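Local atomic coordinates of uncharacterized protein (Pyrococcus horikoshii, PDB entry 1ZJJ), a protein that probably acts as a magnesium-dependent phosphatase of the haloacid dehalogenase (HAD) superfamily, though its natural substrate is not established. Residues B[69-72]-B[73-76]; B[94-97]-B[98-101]; B[134-137]-B[138-142]; B[182-186]-B[187-191]. All coordinates share one frame; numbering follows the deposited sequence.

Interaction 1: B[69-72]-B[73-76]; sequences SGLA and TRLY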
loop_
_atom_site.group_PDB
_atom_site.type_symbol
_atom_site.label_atom_id
_atom_site.label_comp_id
_atom_site.label_asym_id
_atom_site.label_seq_id
_atom_site.Cartn_x
_atom_site.Cartn_y
_atom_site.Cartn_z
ATOM N N SER B 69 19.172 -6.866 3.074
ATOM C CA SER B 69 18.060 -6.930 4.011
ATOM C C SER B 69 17.562 -8.373 4.092
ATOM O O SER B 69 17.089 -8.810 5.130
ATOM C CB SER B 69 16.926 -5.987 3.587
ATOM O OG SER B 69 16.397 -6.314 2.319
ATOM N N GLY B 70 17.689 -9.106 2.988
ATOM C CA GLY B 70 17.252 -10.494 2.965
ATOM C C GLY B 70 18.064 -11.349 3.919
ATOM O O GLY B 70 17.525 -12.206 4.619
ATOM N N LEU B 71 19.373 -11.126 3.936
ATOM C CA LEU B 71 20.186 -11.918 4.828
ATOM C C LEU B 71 19.935 -11.486 6.260
ATOM O O LEU B 71 19.837 -12.295 7.173
ATOM C CB LEU B 71 21.654 -11.692 4.465
ATOM C CG LEU B 71 22.610 -12.172 5.560
ATOM C CD1 LEU B 71 22.705 -13.698 5.622
ATOM C CD2 LEU B 71 24.038 -11.661 5.366
ATOM N N ALA B 72 19.767 -10.187 6.496
ATOM C CA ALA B 72 19.439 -9.692 7.830
ATOM C C ALA B 72 18.102 -10.268 8.307
ATOM O O ALA B 72 17.927 -10.555 9.494
ATOM C CB ALA B 72 19.380 -8.158 7.819
ATOM N N THR B 73 17.159 -10.427 7.380
ATOM C CA THR B 73 15.848 -10.970 7.716
ATOM C C THR B 73 15.984 -12.426 8.168
ATOM O O THR B 73 15.413 -12.818 9.181
ATOM C CB THR B 73 14.876 -10.873 6.510
ATOM O OG1 THR B 73 14.674 -9.493 6.172
ATOM C CG2 THR B 73 13.533 -11.492 6.848
ATOM N N ARG B 74 16.740 -13.223 7.416
ATOM C CA ARG B 74 16.956 -14.621 7.784
ATOM C C ARG B 74 17.602 -14.696 9.164
ATOM O O ARG B 74 17.163 -15.464 10.019
ATOM C CB ARG B 74 17.855 -15.329 6.758
ATOM C CG ARG B 74 18.462 -16.647 7.268
ATOM C CD ARG B 74 19.008 -17.540 6.137
ATOM N NE ARG B 74 20.199 -17.020 5.460
ATOM C CZ ARG B 74 21.422 -16.978 5.990
ATOM N NH1 ARG B 74 21.644 -17.422 7.222
ATOM N NH2 ARG B 74 22.437 -16.505 5.280
ATOM N N LEU B 75 18.645 -13.896 9.379
ATOM C CA LEU B 75 19.348 -13.884 10.662
ATOM C C LEU B 75 18.431 -13.463 11.813
ATOM O O LEU B 75 18.517 -14.003 12.921
ATOM C CB LEU B 75 20.571 -12.958 10.592
ATOM C CG LEU B 75 21.655 -13.364 9.581
ATOM C CD1 LEU B 75 22.770 -12.337 9.574
ATOM C CD2 LEU B 75 22.206 -14.738 9.935
ATOM N N TYR B 76 17.555 -12.499 11.553
ATOM C CA TYR B 76 16.620 -12.046 12.577
ATOM C C TYR B 76 15.659 -13.185 12.941
ATOM O O TYR B 76 15.446 -13.485 14.117
ATOM C CB TYR B 76 15.810 -10.848 12.074
ATOM C CG TYR B 76 14.711 -10.455 13.029
ATOM C CD1 TYR B 76 14.992 -9.729 14.188
ATOM C CD2 TYR B 76 13.401 -10.886 12.822
ATOM C CE1 TYR B 76 13.994 -9.452 15.120
ATOM C CE2 TYR B 76 12.398 -10.616 13.744
ATOM C CZ TYR B 76 12.702 -9.902 14.890
ATOM O OH TYR B 76 11.708 -9.656 15.809
#

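Interaction 2: B[94-97]-B[98-101]; sequences LVKE and MQAL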
loop_
_atom_site.group_PDB
_atom_site.type_symbol
_atom_site.label_atom_id
_atom_site.label_comp_id
_atom_site.label_asym_id
_atom_site.label_seq_id
_atom_site.Cartn_x
_atom_site.Cartn_y
_atom_site.Cartn_z
ATOM N N LEU B 94 15.503 -12.944 -1.822
ATOM C CA LEU B 94 14.751 -13.189 -0.605
ATOM C C LEU B 94 14.305 -14.645 -0.494
ATOM O O LEU B 94 14.407 -15.247 0.576
ATOM C CB LEU B 94 13.539 -12.257 -0.537
ATOM C CG LEU B 94 12.705 -12.306 0.748
ATOM C CD1 LEU B 94 13.597 -12.068 1.969
ATOM C CD2 LEU B 94 11.588 -11.262 0.666
ATOM N N VAL B 95 13.821 -15.212 -1.598
ATOM C CA VAL B 95 13.376 -16.601 -1.591
ATOM C C VAL B 95 14.523 -17.518 -1.195
ATOM O O VAL B 95 14.336 -18.451 -0.417
ATOM C CB VAL B 95 12.838 -17.047 -2.973
ATOM C CG1 VAL B 95 12.691 -18.566 -3.002
ATOM C CG2 VAL B 95 11.484 -16.401 -3.245
ATOM N N LYS B 96 15.711 -17.247 -1.732
ATOM C CA LYS B 96 16.896 -18.046 -1.430
ATOM C C LYS B 96 17.256 -18.007 0.053
ATOM O O LYS B 96 17.602 -19.032 0.645
ATOM C CB LYS B 96 18.085 -17.550 -2.247
ATOM C CG LYS B 96 17.860 -17.575 -3.746
ATOM C CD LYS B 96 18.686 -18.647 -4.415
ATOM C CE LYS B 96 18.215 -18.866 -5.840
ATOM N NZ LYS B 96 19.345 -19.137 -6.770
ATOM N N GLU B 97 17.190 -16.820 0.649
ATOM C CA GLU B 97 17.506 -16.671 2.067
ATOM C C GLU B 97 16.495 -17.420 2.927
ATOM O O GLU B 97 16.855 -18.005 3.945
ATOM C CB GLU B 97 17.514 -15.190 2.468
ATOM C CG GLU B 97 18.594 -14.372 1.790
ATOM C CD GLU B 97 20.002 -14.736 2.243
ATOM O OE1 GLU B 97 20.165 -15.688 3.040
ATOM O OE2 GLU B 97 20.953 -14.062 1.792
ATOM N N MET B 98 15.229 -17.397 2.528
ATOM C CA MET B 98 14.206 -18.092 3.299
ATOM C C MET B 98 14.361 -19.604 3.130
ATOM O O MET B 98 14.139 -20.368 4.070
ATOM C CB MET B 98 12.806 -17.630 2.879
ATOM C CG MET B 98 12.516 -16.155 3.194
ATOM S SD MET B 98 12.697 -15.753 4.960
ATOM C CE MET B 98 14.421 -15.222 5.013
ATOM N N GLN B 99 14.757 -20.036 1.937
ATOM C CA GLN B 99 14.961 -21.459 1.697
ATOM C C GLN B 99 16.098 -21.939 2.597
ATOM O O GLN B 99 16.042 -23.039 3.148
ATOM C CB GLN B 99 15.309 -21.716 0.226
ATOM C CG GLN B 99 14.194 -21.332 -0.731
ATOM C CD GLN B 99 14.532 -21.598 -2.187
ATOM O OE1 GLN B 99 15.635 -21.310 -2.644
ATOM N NE2 GLN B 99 13.568 -22.132 -2.928
ATOM N N ALA B 100 17.117 -21.096 2.753
ATOM C CA ALA B 100 18.267 -21.417 3.587
ATOM C C ALA B 100 17.878 -21.670 5.045
ATOM O O ALA B 100 18.554 -22.422 5.748
ATOM C CB ALA B 100 19.289 -20.297 3.508
ATOM N N LEU B 101 16.806 -21.030 5.507
ATOM C CA LEU B 101 16.352 -21.233 6.878
ATOM C C LEU B 101 15.934 -22.690 7.039
ATOM O O LEU B 101 16.064 -23.280 8.116
ATOM C CB LEU B 101 15.161 -20.323 7.197
ATOM C CG LEU B 101 15.454 -18.940 7.776
ATOM C CD1 LEU B 101 14.160 -18.143 7.898
ATOM C CD2 LEU B 101 16.118 -19.092 9.133
#

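Interaction 3: B[134-137]-B[138-142]; sequences KLKY and ATLAI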
loop_
_atom_site.group_PDB
_atom_site.type_symbol
_atom_site.label_atom_id
_atom_site.label_comp_id
_atom_site.label_asym_id
_atom_site.label_seq_id
_atom_site.Cartn_x
_atom_site.Cartn_y
_atom_site.Cartn_z
ATOM N N LYS B 134 -1.123 -12.401 -4.425
ATOM C CA LYS B 134 -0.102 -12.511 -3.388
ATOM C C LYS B 134 -0.507 -11.702 -2.155
ATOM O O LYS B 134 -0.389 -12.180 -1.027
ATOM C CB LYS B 134 1.251 -12.035 -3.914
ATOM C CG LYS B 134 1.860 -12.946 -4.965
ATOM C CD LYS B 134 3.281 -12.529 -5.292
ATOM C CE LYS B 134 3.864 -13.374 -6.411
ATOM N NZ LYS B 134 5.280 -12.999 -6.682
ATOM N N LEU B 135 -0.982 -10.473 -2.364
ATOM C CA LEU B 135 -1.420 -9.635 -1.249
ATOM C C LEU B 135 -2.552 -10.312 -0.479
ATOM O O LEU B 135 -2.640 -10.209 0.747
ATOM C CB LEU B 135 -1.916 -8.277 -1.756
ATOM C CG LEU B 135 -0.863 -7.359 -2.372
ATOM C CD1 LEU B 135 -1.533 -6.095 -2.895
ATOM C CD2 LEU B 135 0.192 -7.020 -1.318
ATOM N N LYS B 136 -3.422 -10.996 -1.214
ATOM C CA LYS B 136 -4.555 -11.689 -0.618
ATOM C C LYS B 136 -4.112 -12.770 0.372
ATOM O O LYS B 136 -4.488 -12.739 1.541
ATOM C CB LYS B 136 -5.416 -12.311 -1.721
ATOM C CG LYS B 136 -6.631 -13.077 -1.205
ATOM C CD LYS B 136 -7.353 -13.810 -2.331
ATOM C CE LYS B 136 -6.480 -14.882 -2.978
ATOM N NZ LYS B 136 -7.240 -15.666 -3.999
ATOM N N TYR B 137 -3.314 -13.727 -0.090
ATOM C CA TYR B 137 -2.855 -14.792 0.796
ATOM C C TYR B 137 -1.997 -14.275 1.941
ATOM O O TYR B 137 -2.071 -14.789 3.058
ATOM C CB TYR B 137 -2.113 -15.864 -0.005
ATOM C CG TYR B 137 -3.063 -16.679 -0.844
ATOM C CD1 TYR B 137 -4.120 -17.359 -0.248
ATOM C CD2 TYR B 137 -2.957 -16.711 -2.234
ATOM C CE1 TYR B 137 -5.060 -18.046 -1.013
ATOM C CE2 TYR B 137 -3.894 -17.398 -3.015
ATOM C CZ TYR B 137 -4.942 -18.061 -2.392
ATOM O OH TYR B 137 -5.883 -18.739 -3.135
ATOM N N ALA B 138 -1.197 -13.246 1.680
ATOM C CA ALA B 138 -0.359 -12.684 2.732
ATOM C C ALA B 138 -1.260 -12.088 3.812
ATOM O O ALA B 138 -1.003 -12.235 5.006
ATOM C CB ALA B 138 0.563 -11.609 2.158
ATOM N N THR B 139 -2.316 -11.405 3.384
ATOM C CA THR B 139 -3.261 -10.792 4.302
ATOM C C THR B 139 -4.004 -11.861 5.104
ATOM O O THR B 139 -4.144 -11.752 6.324
ATOM C CB THR B 139 -4.282 -9.918 3.529
ATOM O OG1 THR B 139 -3.605 -8.785 2.974
ATOM C CG2 THR B 139 -5.396 -9.438 4.439
ATOM N N LEU B 140 -4.483 -12.890 4.414
ATOM C CA LEU B 140 -5.204 -13.969 5.081
ATOM C C LEU B 140 -4.306 -14.630 6.119
ATOM O O LEU B 140 -4.732 -14.883 7.243
ATOM C CB LEU B 140 -5.680 -15.008 4.058
ATOM C CG LEU B 140 -6.839 -14.570 3.151
ATOM C CD1 LEU B 140 -7.094 -15.606 2.075
ATOM C CD2 LEU B 140 -8.085 -14.361 3.996
ATOM N N ALA B 141 -3.057 -14.885 5.747
ATOM C CA ALA B 141 -2.106 -15.523 6.655
ATOM C C ALA B 141 -1.784 -14.644 7.866
ATOM O O ALA B 141 -1.853 -15.096 9.004
ATOM C CB ALA B 141 -0.834 -15.874 5.902
ATOM N N ILE B 142 -1.437 -13.381 7.623
ATOM C CA ILE B 142 -1.123 -12.464 8.721
ATOM C C ILE B 142 -2.330 -12.315 9.656
ATOM O O ILE B 142 -2.167 -12.226 10.878
ATOM C CB ILE B 142 -0.716 -11.076 8.192
ATOM C CG1 ILE B 142 0.629 -11.178 7.466
ATOM C CG2 ILE B 142 -0.656 -10.076 9.348
ATOM C CD1 ILE B 142 1.011 -9.912 6.707
#

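Interaction 4: B[182-186]-B[187-191]; sequences PIIIG and KPNEP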
loop_
_atom_site.group_PDB
_atom_site.type_symbol
_atom_site.label_atom_id
_atom_site.label_comp_id
_atom_site.label_asym_id
_atom_site.label_seq_id
_atom_site.Cartn_x
_atom_site.Cartn_y
_atom_site.Cartn_z
ATOM N N PRO B 182 3.868 -4.149 10.937
ATOM C CA PRO B 182 4.969 -5.013 10.498
ATOM C C PRO B 182 6.281 -4.839 11.248
ATOM O O PRO B 182 6.578 -3.765 11.767
ATOM C CB PRO B 182 5.132 -4.645 9.032
ATOM C CG PRO B 182 4.837 -3.166 9.041
ATOM C CD PRO B 182 3.607 -3.085 9.949
ATOM N N ILE B 183 7.062 -5.911 11.299
ATOM C CA ILE B 183 8.377 -5.867 11.918
ATOM C C ILE B 183 9.286 -5.586 10.721
ATOM O O ILE B 183 9.448 -6.443 9.852
ATOM C CB ILE B 183 8.729 -7.220 12.546
ATOM C CG1 ILE B 183 7.816 -7.478 13.745
ATOM C CG2 ILE B 183 10.182 -7.244 12.975
ATOM C CD1 ILE B 183 7.988 -8.843 14.358
ATOM N N ILE B 184 9.839 -4.375 10.649
ATOM C CA ILE B 184 10.711 -4.010 9.531
ATOM C C ILE B 184 12.165 -4.288 9.880
ATOM O O ILE B 184 12.690 -3.788 10.875
ATOM C CB ILE B 184 10.548 -2.516 9.135
ATOM C CG1 ILE B 184 9.081 -2.211 8.808
ATOM C CG2 ILE B 184 11.419 -2.207 7.916
ATOM C CD1 ILE B 184 8.527 -2.998 7.649
ATOM N N ILE B 185 12.819 -5.071 9.035
ATOM C CA ILE B 185 14.198 -5.469 9.273
ATOM C C ILE B 185 15.304 -4.466 8.935
ATOM O O ILE B 185 16.167 -4.181 9.775
ATOM C CB ILE B 185 14.496 -6.795 8.523
ATOM C CG1 ILE B 185 13.473 -7.861 8.927
ATOM C CG2 ILE B 185 15.913 -7.275 8.837
ATOM C CD1 ILE B 185 13.450 -8.159 10.409
ATOM N N GLY B 186 15.267 -3.928 7.717
ATOM C CA GLY B 186 16.308 -3.028 7.257
ATOM C C GLY B 186 16.423 -1.635 7.844
ATOM O O GLY B 186 15.635 -1.233 8.701
ATOM N N LYS B 187 17.434 -0.908 7.375
ATOM C CA LYS B 187 17.692 0.463 7.807
ATOM C C LYS B 187 16.399 1.260 7.680
ATOM O O LYS B 187 15.672 1.106 6.699
ATOM C CB LYS B 187 18.764 1.098 6.919
ATOM C CG LYS B 187 20.087 0.349 6.903
ATOM C CD LYS B 187 21.023 0.893 5.826
ATOM C CE LYS B 187 20.472 0.610 4.433
ATOM N NZ LYS B 187 21.354 1.185 3.390
ATOM N N PRO B 188 16.129 2.171 8.630
ATOM C CA PRO B 188 16.923 2.529 9.813
ATOM C C PRO B 188 16.519 1.752 11.059
ATOM O O PRO B 188 16.601 2.267 12.178
ATOM C CB PRO B 188 16.617 4.008 9.965
ATOM C CG PRO B 188 15.140 4.016 9.712
ATOM C CD PRO B 188 15.008 3.116 8.471
ATOM N N ASN B 189 16.096 0.509 10.870
ATOM C CA ASN B 189 15.646 -0.310 11.980
ATOM C C ASN B 189 16.714 -1.105 12.717
ATOM O O ASN B 189 17.786 -1.394 12.194
ATOM C CB ASN B 189 14.525 -1.225 11.491
ATOM C CG ASN B 189 13.301 -0.440 11.060
ATOM O OD1 ASN B 189 12.517 0.003 11.896
ATOM N ND2 ASN B 189 13.146 -0.240 9.758
ATOM N N GLU B 190 16.382 -1.461 13.951
ATOM C CA GLU B 190 17.263 -2.180 14.856
ATOM C C GLU B 190 17.733 -3.578 14.426
ATOM O O GLU B 190 18.878 -3.947 14.676
ATOM C CB GLU B 190 16.589 -2.218 16.231
ATOM C CG GLU B 190 17.456 -2.687 17.373
ATOM C CD GLU B 190 17.631 -4.181 17.369
ATOM O OE1 GLU B 190 16.736 -4.865 16.831
ATOM O OE2 GLU B 190 18.644 -4.677 17.909
ATOM N N PRO B 191 16.866 -4.379 13.780
ATOM C CA PRO B 191 17.318 -5.714 13.367
ATOM C C PRO B 191 18.560 -5.652 12.472
ATOM O O PRO B 191 19.446 -6.511 12.556
ATOM C CB PRO B 191 16.107 -6.274 12.619
ATOM C CG PRO B 191 14.953 -5.619 13.326
ATOM C CD PRO B 191 15.439 -4.191 13.463
#

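Interaction 1: B[69-72]-B[73-76]
Thr73 reaches back one helical turn to Ser69, and its hydroxyl and amide share one acceptor: OG1 lies 2.7 Å from Ser69 O, and Thr73 N lies 2.8 Å from the same Ser69 O. The two donors come from opposite faces of the carbonyl plane, the hydroxyl well above it. This doubling depends on the first torsion of Thr73 (chi1 -63°), which sets OG1 beside its own backbone N and places CG2 anti to that N. On another side of the helix, Leu71 CG and Leu75 CD1 are 4.0 Å apart, in the same pair of residues that the backbone hydrogen bond from Leu75 N to Leu71 O (3.0 Å) joins. Arg74 N and Tyr76 N continue the helical pattern to Gly70 O and Ala72 O. Further out, the Arg74 side chain bends at chi3 (69°), and its NE forms a salt bridge with Glu97 of helix 92-101. Ser69 OG bonds to Asn41 O, fixing the first turn of helix 69-80 next to the loop after strand 36-40. With its hydroxyl proton spent on a backbone carbonyl inside its own helix, Thr73 can lie buried against Ile185 at little polar cost.

Interaction 2: B[94-97]-B[98-101]
Gln99 lies back along its helix over Val95. Its CB sits 3.5 Å from Val95 O, and CG comes closer still, 2.9 Å from that same Val95 O, a tight approach beside the backbone bond from Gln99 N to Val95 O (2.9 Å). With CG anti to the carbonyl carbon (chi1 -63°) and the chain extended beyond it, the amide is carried to the Val95 side chain: CD meets CG1 of Val95 at 3.6 Å. At the tip the amide divides its neighbours, NE2 keeping to Val95 CG1 and OE1 turning to Lys96 CA, 3.7 Å away. This is the outer side of helix 92-101, which follows strand 86-89, outermost within this chain in the four-stranded parallel sheet. Met98 is turned instead to the sheet, packing on Ile86 and Val88 of that strand and on Val123 of the next. Its CG touches Leu94 CD1 loosely at 4.4 Å, and the chain then bends at chi2 and chi3, so that CE curls back to within 3.7 Å of Glu97 C. Glu97 itself turns to helix 69-80, its OE1 paired with Arg74 NE. Past Ala100, the bond from Leu101 N to Glu97 O is weak, its N-H...O angle only 133°.

Interaction 3: B[134-137]-B[138-142]
Helix 132-143 is the connection of a beta-alpha-beta unit between parallel strands 121-124 and 147-150, and two of its successive turns meet here through Tyr137 and Leu140 and through Thr139 and Leu135. The Thr139 hydroxyl and amide both donate to one carbonyl: OG1 is 2.8 Å from Leu135 O, and Thr139 N is 2.9 Å from Leu135 O. They arrive from opposite faces of its plane, each tilted about 30° from it. The buried hydroxyl is thereby satisfied within the helix. One residue on, Leu140 CD1 stands 4.2 Å from Tyr137 CD1, meeting the ring obliquely, and also 4.2 Å from Lys136 CG, with the Lys136 and Leu140 side chains side by side and pointing the same way. Lys136 bends at chi3 (63°), which brings its CE over one face of the Tyr137 ring, 3.5 Å above the plane and offset toward the rim. The ring is further hemmed in by Trp116 and by Leu108 and Ala111 of helix 108-115. Elsewhere Ala138 faces Phe87 and Ile89 of strand 86-89, and Leu135 and Thr139 face Leu174 of helix 167-178. Lys136 and Leu140 also pack against Tyr164 and Ile163 of the second subunit, a cover that belongs to this assembly. Within the chain itself, a helix that links two parallel strands and packs on their sheet is the beta-alpha-beta crossover of alpha/beta folds.

Interaction 4: B[182-186]-B[187-191]
The chain leaves strand 183-184, turns through Gly186 and a cis peptide between Lys187 and Pro188, and enters helix 190-199 with Asn189 at its N-cap position, though the Asn189 side chain makes no capping bond. Asn189 instead folds back across the turn and grips the Gly186 carbonyl twice: ND2 lies 2.9 Å from Gly186 O, and its backbone N lies 2.8 Å from the same Gly186 O. The donors approach from opposite faces of that carbonyl, and the oxygen lies in the amide plane of Asn189, so the side-chain amide is held in orientation. A first torsion of -64° turns this amide toward Ile184, whose CG2 is 3.2 Å from ND2, while Asn189 CB sits 3.2 Å from Ile184 O. The turn brings Lys187 to the magnesium site, the probable active site of this HAD fold: its NZ forms salt bridges with Asp7, a magnesium ligand, and with Asp215, and bonds to Leu39 O. Such a placement is consistent with the conserved lysine of HAD phosphatases. Farther along the chain, Pro191 in the first turn of the helix crosses Ile185 obliquely, its CB 3.9 Å from Ile185 CG2 and 3.9 Å from Ile185 CD1. The same CB rests 3.5 Å from Ile185 O. Ile185 in turn packs on Ala72, Thr73 and Tyr76 of helix 69-80, and its backbone bonds to Gly150.

All four contacts are local and follow one another in series along the chain; none nests within or crosses another, and only interaction 4 closes a turn, the others lying inside single helices. Interaction 1 is the hub: its helix 69-80 leaves strand 66-68 of the six-stranded sheet and touches helix 92-101 of interaction 2 on one side and the 182-191 turn of interaction 4 on another. Interaction 3 touches none of the others; its centre lies about 21 Å from that of interaction 1, on the four-stranded sheet. Interaction 4 leads the chain from strand 183-184 of that sheet back toward the magnesium site.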